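Local structure of ferulic acid decarboxylase 1 (Candida dubliniensis, 4ZAD) at residues F105-R110 against T342-S347; A226-S231 against G335-A340; D395-S400 against K405-L410. The protein probably catalyses the reversible decarboxylation of cinnamic, p-coumaric and ferulic acids to the corresponding vinyl compounds, using a prenylated flavin mononucleotide and manganese. All blocks are in the same frame, centred on the assembly; numbering follows the deposited sequence.

Following the chain from the N terminus, interaction 1 opens at 105-110, at the end of helix 99-108, and closes at 342-347. Within that long excursion the chain passes 226-231 and returns at 335-340, so interaction 2 is wholly enclosed by interaction 1 and the two do not cross. Both end on helix 334-347 and also touch directly, with Leu106 CD1 3.7 Å from Leu337 CD2. Interaction 3 comes afterwards as a short closure between 395-400 and 405-410, meeting the same helix through Thr342 and Val338. Helix 334-347 thus joins helix 99-108, helix 224-230 and the turns before strand 412-417, while interactions 2 and 3 both reach the flavin cofactor.

Interaction 1: residues F105-R110 against T342-S347; sequences FLVANR and TKYLIS
A chi1 of 180° sets CG of Tyr344 opposite its backbone N and sends the phenol ring out to Arg110, whose own chain is bent at both chi2 and chi3, so that CB and the guanidinium lie on the same side of the ring plane, the latter out by CD2 and CE2. Two parts of the arginine do the touching. CB sits over a face of the Tyr344 ring, 3.5 Å from the centroid and 17° off the normal, a clear CH-pi contact. Further along the chain, Arg110 NH2 comes within 3.2 Å of Tyr344 CD2, and that carbon lies over one face of the guanidinium. Because the two planes are turned 47° against each other, this is an inclined approach and not a parallel stack.

In the UbiD fold of this enzyme the contact brings the last turn of helix 99-108 against the C-terminal half of helix 334-347. The backbones come nearest at Val107 and Tyr344, with their CA atoms 5.2 Å apart. Here Val107 CG2 rests against Lys343 CB at 3.7 Å, the two side chains crossing at about a right angle, and lies 3.8 Å from Tyr344 N.

Past the helix, Asn109 leaves helical geometry and turns its amide back, ND2 donating an almost straight 2.9 Å bond to Phe105 O; its backbone N reaches the same oxygen from the opposite face of the carbonyl plane. The charged ends find partners nearby: Arg110 NE forms a salt bridge with Glu341, and Lys343 NZ is shared between Asp104 and Asp358.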
loop_
_atom_site.group_PDB
_atom_site.type_symbol
_atom_site.label_atom_id
_atom_site.label_comp_id
_atom_site.label_asym_id
_atom_site.label_seq_id
_atom_site.Cartn_x
_atom_site.Cartn_y
_atom_site.Cartn_z
ATOM N N PHE A 105 14.264 -21.296 6.143
ATOM C CA PHE A 105 15.272 -22.227 5.671
ATOM C C PHE A 105 16.690 -21.612 5.686
ATOM O O PHE A 105 17.646 -22.265 6.133
ATOM C CB PHE A 105 14.887 -22.747 4.303
ATOM C CG PHE A 105 15.855 -23.750 3.748
ATOM C CD1 PHE A 105 15.912 -25.041 4.257
ATOM C CD2 PHE A 105 16.722 -23.399 2.713
ATOM C CE1 PHE A 105 16.815 -25.980 3.731
ATOM C CE2 PHE A 105 17.642 -24.320 2.193
ATOM C CZ PHE A 105 17.687 -25.619 2.698
ATOM N N LEU A 106 16.817 -20.363 5.222
ATOM C CA LEU A 106 18.084 -19.640 5.243
ATOM C C LEU A 106 18.511 -19.391 6.696
ATOM O O LEU A 106 19.608 -19.719 7.086
ATOM C CB LEU A 106 17.989 -18.327 4.479
ATOM C CG LEU A 106 17.694 -18.349 2.973
ATOM C CD1 LEU A 106 17.029 -17.027 2.513
ATOM C CD2 LEU A 106 18.935 -18.696 2.071
ATOM N N VAL A 107 17.647 -18.813 7.501
ATOM C CA VAL A 107 17.936 -18.664 8.924
ATOM C C VAL A 107 18.380 -19.992 9.555
ATOM O O VAL A 107 19.395 -20.045 10.254
ATOM C CB VAL A 107 16.699 -18.069 9.675
ATOM C CG1 VAL A 107 16.826 -18.219 11.191
ATOM C CG2 VAL A 107 16.508 -16.598 9.249
ATOM N N ALA A 108 17.641 -21.061 9.273
ATOM C CA ALA A 108 17.910 -22.372 9.865
ATOM C C ALA A 108 19.327 -22.826 9.562
ATOM O O ALA A 108 19.981 -23.442 10.410
ATOM C CB ALA A 108 16.935 -23.380 9.363
ATOM N N ASN A 109 19.806 -22.494 8.362
ATOM C CA ASN A 109 21.120 -22.950 7.896
ATOM C C ASN A 109 22.286 -21.949 8.121
ATOM O O ASN A 109 23.406 -22.163 7.633
ATOM C CB ASN A 109 21.012 -23.397 6.431
ATOM C CG ASN A 109 20.362 -24.798 6.277
ATOM O OD1 ASN A 109 21.062 -25.818 6.249
ATOM N ND2 ASN A 109 19.032 -24.838 6.144
ATOM N N ARG A 110 22.036 -20.911 8.917
ATOM C CA ARG A 110 23.056 -19.902 9.258
ATOM C C ARG A 110 24.049 -20.267 10.383
ATOM O O ARG A 110 25.065 -19.638 10.531
ATOM C CB ARG A 110 22.403 -18.524 9.544
ATOM C CG ARG A 110 22.223 -17.663 8.279
ATOM C CD ARG A 110 23.529 -17.062 7.789
ATOM N NE ARG A 110 23.866 -15.894 8.582
ATOM C CZ ARG A 110 24.788 -15.840 9.551
ATOM N NH1 ARG A 110 25.544 -16.879 9.857
ATOM N NH2 ARG A 110 24.979 -14.707 10.211
ATOM N N THR A 342 18.507 -10.375 8.757
ATOM C CA THR A 342 18.130 -9.636 9.942
ATOM C C THR A 342 17.365 -10.543 10.930
ATOM O O THR A 342 17.458 -10.385 12.166
ATOM C CB THR A 342 17.332 -8.398 9.598
ATOM O OG1 THR A 342 18.034 -7.638 8.600
ATOM C CG2 THR A 342 17.116 -7.542 10.851
ATOM N N LYS A 343 16.636 -11.518 10.383
ATOM C CA LYS A 343 15.939 -12.488 11.233
ATOM C C LYS A 343 17.013 -13.283 11.960
ATOM O O LYS A 343 16.960 -13.411 13.149
ATOM C CB LYS A 343 15.065 -13.440 10.418
ATOM C CG LYS A 343 13.745 -13.771 11.026
ATOM C CD LYS A 343 13.792 -14.617 12.300
ATOM C CE LYS A 343 12.462 -15.507 12.432
ATOM N NZ LYS A 343 12.086 -16.304 11.141
ATOM N N TYR A 344 18.008 -13.781 11.231
ATOM C CA TYR A 344 19.033 -14.552 11.870
ATOM C C TYR A 344 19.666 -13.746 12.993
ATOM O O TYR A 344 19.633 -14.153 14.138
ATOM C CB TYR A 344 20.093 -15.104 10.912
ATOM C CG TYR A 344 21.124 -15.894 11.692
ATOM C CD1 TYR A 344 20.813 -17.153 12.243
ATOM C CD2 TYR A 344 22.364 -15.351 11.982
ATOM C CE1 TYR A 344 21.741 -17.846 13.027
ATOM C CE2 TYR A 344 23.282 -16.033 12.755
ATOM C CZ TYR A 344 22.972 -17.267 13.271
ATOM O OH TYR A 344 23.925 -17.927 14.027
ATOM N N LEU A 345 20.215 -12.589 12.669
ATOM C CA LEU A 345 20.887 -11.780 13.665
ATOM C C LEU A 345 20.024 -11.463 14.895
ATOM O O LEU A 345 20.531 -11.402 16.004
ATOM C CB LEU A 345 21.412 -10.495 13.007
ATOM C CG LEU A 345 22.626 -10.699 12.100
ATOM C CD1 LEU A 345 23.126 -9.392 11.509
ATOM C CD2 LEU A 345 23.736 -11.334 12.945
ATOM N N ILE A 346 18.720 -11.291 14.706
ATOM C CA ILE A 346 17.805 -10.867 15.783
ATOM C C ILE A 346 17.570 -12.020 16.767
ATOM O O ILE A 346 17.579 -11.868 17.976
ATOM C CB ILE A 346 16.475 -10.380 15.172
ATOM C CG1 ILE A 346 16.606 -8.936 14.721
ATOM C CG2 ILE A 346 15.378 -10.451 16.139
ATOM C CD1 ILE A 346 15.301 -8.315 14.155
ATOM N N SER A 347 17.259 -13.155 16.195
ATOM C CA SER A 347 17.464 -14.489 16.752
ATOM C C SER A 347 18.547 -14.678 17.798
ATOM O O SER A 347 18.408 -15.440 18.718
ATOM C CB SER A 347 17.886 -15.306 15.566
ATOM O OG SER A 347 18.109 -16.630 15.866
#

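Interaction 2: residues A226-S231 against G335-A340; sequences AILVSS and GGLVSA. With K (potassium ion), chain D; 4LU (1-deoxy-5-O-phosphono-1-(3,3,4,5-tetramethyl-9,11-dioxo-2,3,8,9,10,11-hexahydro-7H-quinolino[1,8-fg]pteridin-12-ium-7-y l)-D-ribitol), chain E.
Leu337 carries this contact, presenting one methyl to the backbone of helix 224-230 and the other to a side chain. CD1 stands 3.1 Å from Leu228 O, a close approach for a methyl and a carbonyl oxygen, while CD2 meets Leu228 CD2 at 3.5 Å, the two leucines lying obliquely to each other. A chi1 of -58°, with CG opposite the carbonyl carbon, turns the fork of Leu337 toward helix 224-230, where both methyls make contact. Leu106 of helix 99-108 packs on Leu228 and on Leu337, so three helices converge at this buried point.

Toward Ser231 the touch is lighter, Ser231 CB approaching Leu337 CD1 to 3.7 Å, although the CA atoms of this pair are the nearest across the contact, 7.1 Å apart. No hydrogen bond crosses between the segments. On this side the next layer is cofactor: Ser231 OG lies 3.0 Å from C8M, a methyl carbon of the prenylated flavin.

The polar end of helix 224-230 is used elsewhere. Potassium is bound by Val229 O at 3.0 Å, by Ser230 O, and by the cofactor atoms O5' and O2P, the latter at 2.8 Å; Trp175 O, Met232 O and Glu240 OE1 complete the set. The chemistry is therefore divided: methyl groups hold 335-340 to helix 224-230, while the carbonyls of Val229 and Ser230 help bridge protein and phosphate through the cation, whose positive charge would be expected to offset part of the negative charge of the phosphate.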
loop_
_atom_site.group_PDB
_atom_site.type_symbol
_atom_site.label_atom_id
_atom_site.label_comp_id
_atom_site.label_asym_id
_atom_site.label_seq_id
_atom_site.Cartn_x
_atom_site.Cartn_y
_atom_site.Cartn_z
ATOM N N ALA A 226 24.206 -20.180 -5.193
ATOM C CA ALA A 226 25.375 -19.289 -5.096
ATOM C C ALA A 226 25.011 -17.836 -5.416
ATOM O O ALA A 226 25.486 -16.908 -4.752
ATOM C CB ALA A 226 26.536 -19.770 -6.032
ATOM N N ILE A 227 24.176 -17.628 -6.434
ATOM C CA ILE A 227 23.816 -16.267 -6.804
ATOM C C ILE A 227 22.826 -15.736 -5.769
ATOM O O ILE A 227 22.837 -14.571 -5.455
ATOM C CB ILE A 227 23.293 -16.142 -8.304
ATOM C CG1 ILE A 227 23.433 -14.692 -8.831
ATOM C CG2 ILE A 227 21.814 -16.615 -8.439
ATOM C CD1 ILE A 227 24.855 -14.297 -9.162
ATOM N N LEU A 228 21.971 -16.576 -5.216
ATOM C CA LEU A 228 21.111 -16.107 -4.104
ATOM C C LEU A 228 21.983 -15.529 -2.932
ATOM O O LEU A 228 21.904 -14.343 -2.552
ATOM C CB LEU A 228 20.189 -17.248 -3.628
ATOM C CG LEU A 228 19.020 -16.854 -2.692
ATOM C CD1 LEU A 228 17.747 -17.711 -2.905
ATOM C CD2 LEU A 228 19.477 -16.915 -1.228
ATOM N N VAL A 229 22.843 -16.371 -2.371
ATOM C CA VAL A 229 23.743 -15.905 -1.301
ATOM C C VAL A 229 24.641 -14.736 -1.742
ATOM O O VAL A 229 24.929 -13.860 -0.939
ATOM C CB VAL A 229 24.560 -17.060 -0.701
ATOM C CG1 VAL A 229 25.515 -16.567 0.368
ATOM C CG2 VAL A 229 23.585 -18.083 -0.110
ATOM N N SER A 230 25.038 -14.712 -3.010
ATOM C CA SER A 230 25.818 -13.613 -3.538
ATOM C C SER A 230 25.058 -12.315 -3.277
ATOM O O SER A 230 25.629 -11.257 -3.062
ATOM C CB SER A 230 26.127 -13.763 -5.057
ATOM O OG SER A 230 27.131 -14.734 -5.317
ATOM N N SER A 231 23.753 -12.422 -3.245
ATOM C CA SER A 231 22.917 -11.275 -2.951
ATOM C C SER A 231 22.576 -11.012 -1.456
ATOM O O SER A 231 21.959 -9.994 -1.132
ATOM C CB SER A 231 21.662 -11.416 -3.789
ATOM O OG SER A 231 20.868 -10.250 -3.589
ATOM N N GLY A 335 15.766 -7.245 -0.789
ATOM C CA GLY A 335 14.964 -7.159 0.417
ATOM C C GLY A 335 14.745 -8.473 1.190
ATOM O O GLY A 335 14.827 -8.496 2.433
ATOM N N GLY A 336 14.445 -9.551 0.465
ATOM C CA GLY A 336 14.161 -10.830 1.085
ATOM C C GLY A 336 15.348 -11.283 1.879
ATOM O O GLY A 336 15.223 -11.801 2.985
ATOM N N LEU A 337 16.531 -11.055 1.317
ATOM C CA LEU A 337 17.730 -11.604 1.906
ATOM C C LEU A 337 18.247 -10.688 2.989
ATOM O O LEU A 337 18.827 -11.163 3.933
ATOM C CB LEU A 337 18.776 -11.851 0.830
ATOM C CG LEU A 337 18.303 -12.804 -0.281
ATOM C CD1 LEU A 337 19.401 -12.888 -1.314
ATOM C CD2 LEU A 337 17.901 -14.192 0.259
ATOM N N VAL A 338 18.023 -9.380 2.875
ATOM C CA VAL A 338 18.187 -8.523 4.044
ATOM C C VAL A 338 17.279 -8.999 5.160
ATOM O O VAL A 338 17.700 -9.064 6.300
ATOM C CB VAL A 338 17.920 -7.031 3.779
ATOM C CG1 VAL A 338 17.603 -6.335 5.069
ATOM C CG2 VAL A 338 19.142 -6.403 3.137
ATOM N N SER A 339 16.041 -9.347 4.816
ATOM C CA SER A 339 15.061 -9.817 5.808
ATOM C C SER A 339 15.537 -11.078 6.510
ATOM O O SER A 339 15.436 -11.175 7.724
ATOM C CB SER A 339 13.702 -10.112 5.162
ATOM O OG SER A 339 13.177 -8.950 4.611
ATOM N N ALA A 340 16.023 -12.032 5.715
ATOM C CA ALA A 340 16.533 -13.277 6.227
ATOM C C ALA A 340 17.747 -13.047 7.114
ATOM O O ALA A 340 17.775 -13.526 8.239
ATOM C CB ALA A 340 16.866 -14.211 5.110
HETATM K K K D . 27.052 -11.773 -0.326
HETATM C C9 4LU E . 21.590 -7.163 -5.628
HETATM C C8 4LU E . 21.028 -7.894 -6.682
HETATM C C7 4LU E . 21.050 -7.393 -7.992
HETATM C C10 4LU E . 24.186 -4.579 -5.183
HETATM C C6 4LU E . 21.614 -6.031 -8.212
HETATM N N3 4LU E . 25.993 -2.617 -5.766
HETATM C C2 4LU E . 26.065 -3.254 -4.592
HETATM C C13 4LU E . 22.798 -6.186 -10.265
HETATM C C5 4LU E . 21.688 -5.447 -9.555
HETATM C C1 4LU E . 22.746 -3.487 -8.397
HETATM O O2 4LU E . 26.977 -2.928 -3.821
HETATM N N1 4LU E . 25.166 -4.226 -4.298
HETATM C C4 4LU E . 25.036 -2.909 -6.670
HETATM O O4 4LU E . 25.092 -2.232 -7.725
HETATM C C4A 4LU E . 24.102 -3.885 -6.410
HETATM N N5 4LU E . 22.755 -4.052 -7.223
HETATM C C3 4LU E . 22.253 -4.108 -9.539
HETATM C C12 4LU E . 20.409 -5.576 -10.376
HETATM C C5A 4LU E . 22.153 -5.286 -7.044
HETATM C C7M 4LU E . 20.481 -8.153 -9.162
HETATM C C8M 4LU E . 20.457 -9.246 -6.343
HETATM C C9A 4LU E . 22.290 -5.959 -5.808
HETATM N N10 4LU E . 23.309 -5.573 -4.869
HETATM C "C1'" 4LU E . 23.117 -5.769 -3.425
HETATM C "C2'" 4LU E . 24.170 -6.766 -2.941
HETATM O "O2'" 4LU E . 24.182 -7.892 -3.843
HETATM C "C3'" 4LU E . 23.928 -7.218 -1.495
HETATM O "O3'" 4LU E . 24.042 -6.089 -0.604
HETATM C "C4'" 4LU E . 24.913 -8.321 -1.053
HETATM O "O4'" 4LU E . 24.865 -8.456 0.371
HETATM C "C5'" 4LU E . 26.364 -7.976 -1.432
HETATM O "O5'" 4LU E . 27.308 -8.932 -0.993
HETATM P P 4LU E . 28.261 -8.711 0.257
HETATM O O2P 4LU E . 29.155 -9.936 0.065
HETATM O O3P 4LU E . 27.285 -8.722 1.453
HETATM O O1P 4LU E . 28.928 -7.367 0.055
#

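Interaction 3: residues D395-S400 against K405-L410; sequences DFLFRS and KVCSIL. With 4LU (1-deoxy-5-O-phosphono-1-(3,3,4,5-tetramethyl-9,11-dioxo-2,3,8,9,10,11-hexahydro-7H-quinolino[1,8-fg]pteridin-12-ium-7-y l)-D-ribitol), chain E.
Cys407 and Leu397 join helix 386-399 to the loop that follows it, a loop built from two type I beta turns, Lys405 to Ser408 and Cys407 to Leu410, and leading into strand 412-417 of the mixed sheet in the C-terminal part of this UbiD-family protein. The helix has a wider pi-type turn at 395-399, and the loop folds back on it.

Cys407 can be traced atom by atom. Its CB points at the helix and lies 3.3 Å from Leu397 O. A chi1 of -60° then places SG beside the backbone N, where the sulfur lies 3.8 Å from Leu397 O and 3.9 Å from Leu397 CD2, with Leu397 CB slightly farther. Thr342 of helix 334-347 lies against both Leu397 and Cys407, so the pair is packed from that helix as well.

A second, looser touch comes from Phe398. Its CB is directed away from the loop, but the ring swings back until CE1 is 4.1 Å from Leu410 O; the Phe398 and Phe445 rings also meet edge-to-face. Leu410 O also accepts a hydrogen bond from Lys470 NZ, so this carbonyl is engaged by the strand 470-475.

The first turn is tied internally: Lys405 O accepts from both Ser408 N and Ser408 OG, the latter at 2.9 Å. This is consistent with a well-defined turn backbone from which Lys405 departs in the direction of the cofactor. Its side chain runs extended as far as CE, 3.5 Å from the phosphate oxygen O3P, then bends at chi4 (-62°), and NZ donates a hydrogen bond to that same O3P at 2.7 Å.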
loop_
_atom_site.group_PDB
_atom_site.type_symbol
_atom_site.label_atom_id
_atom_site.label_comp_id
_atom_site.label_asym_id
_atom_site.label_seq_id
_atom_site.Cartn_x
_atom_site.Cartn_y
_atom_site.Cartn_z
ATOM N N ASP A 395 19.144 1.092 17.501
ATOM C CA ASP A 395 20.563 1.061 17.805
ATOM C C ASP A 395 21.081 -0.239 17.237
ATOM O O ASP A 395 22.144 -0.286 16.583
ATOM C CB ASP A 395 20.846 1.140 19.310
ATOM C CG ASP A 395 20.889 2.582 19.831
ATOM O OD1 ASP A 395 20.886 3.542 19.006
ATOM O OD2 ASP A 395 20.926 2.759 21.087
ATOM N N PHE A 396 20.298 -1.286 17.441
ATOM C CA PHE A 396 20.727 -2.583 17.007
ATOM C C PHE A 396 20.814 -2.736 15.495
ATOM O O PHE A 396 21.802 -3.227 14.998
ATOM C CB PHE A 396 19.855 -3.677 17.564
ATOM C CG PHE A 396 20.356 -5.043 17.222
ATOM C CD1 PHE A 396 21.631 -5.446 17.621
ATOM C CD2 PHE A 396 19.572 -5.926 16.479
ATOM C CE1 PHE A 396 22.109 -6.722 17.266
ATOM C CE2 PHE A 396 20.037 -7.170 16.152
ATOM C CZ PHE A 396 21.306 -7.572 16.542
ATOM N N LEU A 397 19.759 -2.349 14.799
ATOM C CA LEU A 397 19.662 -2.499 13.375
ATOM C C LEU A 397 20.489 -1.445 12.612
ATOM O O LEU A 397 21.051 -1.760 11.569
ATOM C CB LEU A 397 18.195 -2.457 12.941
ATOM C CG LEU A 397 17.322 -3.620 13.443
ATOM C CD1 LEU A 397 15.914 -3.528 12.829
ATOM C CD2 LEU A 397 17.902 -4.982 13.108
ATOM N N PHE A 398 20.585 -0.219 13.125
ATOM C CA PHE A 398 21.288 0.826 12.395
ATOM C C PHE A 398 22.757 0.989 12.783
ATOM O O PHE A 398 23.558 1.443 11.954
ATOM C CB PHE A 398 20.594 2.189 12.531
ATOM C CG PHE A 398 19.181 2.243 11.989
ATOM C CD1 PHE A 398 18.808 1.528 10.864
ATOM C CD2 PHE A 398 18.238 3.051 12.598
ATOM C CE1 PHE A 398 17.507 1.584 10.389
ATOM C CE2 PHE A 398 16.951 3.132 12.110
ATOM C CZ PHE A 398 16.578 2.380 11.020
ATOM N N ARG A 399 23.113 0.633 14.021
ATOM C CA ARG A 399 24.436 0.962 14.524
ATOM C C ARG A 399 25.277 -0.196 15.017
ATOM O O ARG A 399 26.495 -0.033 15.204
ATOM C CB ARG A 399 24.320 1.968 15.654
ATOM C CG ARG A 399 23.691 3.307 15.296
ATOM C CD ARG A 399 23.999 4.331 16.403
ATOM N NE ARG A 399 23.288 5.588 16.187
ATOM C CZ ARG A 399 23.794 6.834 16.272
ATOM N NH1 ARG A 399 25.078 7.084 16.612
ATOM N NH2 ARG A 399 22.962 7.859 16.036
ATOM N N SER A 400 24.682 -1.361 15.256
ATOM C CA SER A 400 25.477 -2.433 15.820
ATOM C C SER A 400 26.472 -2.976 14.802
ATOM O O SER A 400 26.259 -2.910 13.574
ATOM C CB SER A 400 24.604 -3.555 16.362
ATOM O OG SER A 400 24.030 -4.330 15.335
ATOM N N LYS A 405 25.944 -2.829 8.381
ATOM C CA LYS A 405 25.882 -3.020 6.958
ATOM C C LYS A 405 24.573 -3.705 6.498
ATOM O O LYS A 405 23.955 -3.309 5.467
ATOM C CB LYS A 405 27.056 -3.894 6.520
ATOM C CG LYS A 405 26.884 -4.490 5.131
ATOM C CD LYS A 405 28.168 -5.125 4.593
ATOM C CE LYS A 405 27.923 -5.747 3.215
ATOM N NZ LYS A 405 26.929 -6.835 3.286
ATOM N N VAL A 406 24.182 -4.759 7.219
ATOM C CA VAL A 406 23.071 -5.602 6.791
ATOM C C VAL A 406 21.857 -4.732 6.492
ATOM O O VAL A 406 21.257 -4.856 5.403
ATOM C CB VAL A 406 22.684 -6.649 7.844
ATOM C CG1 VAL A 406 21.298 -7.173 7.570
ATOM C CG2 VAL A 406 23.752 -7.775 7.952
ATOM N N CYS A 407 21.516 -3.852 7.440
ATOM C CA CYS A 407 20.328 -2.996 7.335
ATOM C C CYS A 407 20.577 -1.624 6.684
ATOM O O CYS A 407 19.736 -0.750 6.759
ATOM C CB CYS A 407 19.701 -2.781 8.722
ATOM S SG CYS A 407 19.183 -4.317 9.525
ATOM N N SER A 408 21.716 -1.439 6.039
ATOM C CA SER A 408 22.090 -0.128 5.545
ATOM C C SER A 408 21.083 0.417 4.543
ATOM O O SER A 408 20.884 1.639 4.475
ATOM C CB SER A 408 23.440 -0.195 4.912
ATOM O OG SER A 408 23.349 -1.053 3.802
ATOM N N ILE A 409 20.415 -0.462 3.796
ATOM C CA ILE A 409 19.421 0.004 2.813
ATOM C C ILE A 409 18.086 0.401 3.403
ATOM O O ILE A 409 17.256 0.941 2.709
ATOM C CB ILE A 409 19.140 -1.014 1.717
ATOM C CG1 ILE A 409 18.159 -2.079 2.205
ATOM C CG2 ILE A 409 20.466 -1.604 1.181
ATOM C CD1 ILE A 409 18.263 -3.370 1.418
ATOM N N LEU A 410 17.870 0.117 4.673
ATOM C CA LEU A 410 16.540 0.254 5.279
ATOM C C LEU A 410 16.355 1.656 5.809
ATOM O O LEU A 410 17.328 2.221 6.334
ATOM C CB LEU A 410 16.367 -0.792 6.390
ATOM C CG LEU A 410 16.352 -2.240 5.856
ATOM C CD1 LEU A 410 16.429 -3.240 7.029
ATOM C CD2 LEU A 410 15.169 -2.564 4.961
HETATM C C9 4LU E . 21.590 -7.163 -5.628
HETATM C C8 4LU E . 21.028 -7.894 -6.682
HETATM C C7 4LU E . 21.050 -7.393 -7.992
HETATM C C10 4LU E . 24.186 -4.579 -5.183
HETATM C C6 4LU E . 21.614 -6.031 -8.212
HETATM N N3 4LU E . 25.993 -2.617 -5.766
HETATM C C2 4LU E . 26.065 -3.254 -4.592
HETATM C C13 4LU E . 22.798 -6.186 -10.265
HETATM C C5 4LU E . 21.688 -5.447 -9.555
HETATM C C1 4LU E . 22.746 -3.487 -8.397
HETATM O O2 4LU E . 26.977 -2.928 -3.821
HETATM N N1 4LU E . 25.166 -4.226 -4.298
HETATM C C4 4LU E . 25.036 -2.909 -6.670
HETATM O O4 4LU E . 25.092 -2.232 -7.725
HETATM C C4A 4LU E . 24.102 -3.885 -6.410
HETATM N N5 4LU E . 22.755 -4.052 -7.223
HETATM C C3 4LU E . 22.253 -4.108 -9.539
HETATM C C12 4LU E . 20.409 -5.576 -10.376
HETATM C C5A 4LU E . 22.153 -5.286 -7.044
HETATM C C7M 4LU E . 20.481 -8.153 -9.162
HETATM C C8M 4LU E . 20.457 -9.246 -6.343
HETATM C C9A 4LU E . 22.290 -5.959 -5.808
HETATM N N10 4LU E . 23.309 -5.573 -4.869
HETATM C "C1'" 4LU E . 23.117 -5.769 -3.425
HETATM C "C2'" 4LU E . 24.170 -6.766 -2.941
HETATM O "O2'" 4LU E . 24.182 -7.892 -3.843
HETATM C "C3'" 4LU E . 23.928 -7.218 -1.495
HETATM O "O3'" 4LU E . 24.042 -6.089 -0.604
HETATM C "C4'" 4LU E . 24.913 -8.321 -1.053
HETATM O "O4'" 4LU E . 24.865 -8.456 0.371
HETATM C "C5'" 4LU E . 26.364 -7.976 -1.432
HETATM O "O5'" 4LU E . 27.308 -8.932 -0.993
HETATM P P 4LU E . 28.261 -8.711 0.257
HETATM O O2P 4LU E . 29.155 -9.936 0.065
HETATM O O3P 4LU E . 27.285 -8.722 1.453
HETATM O O1P 4LU E . 28.928 -7.367 0.055
#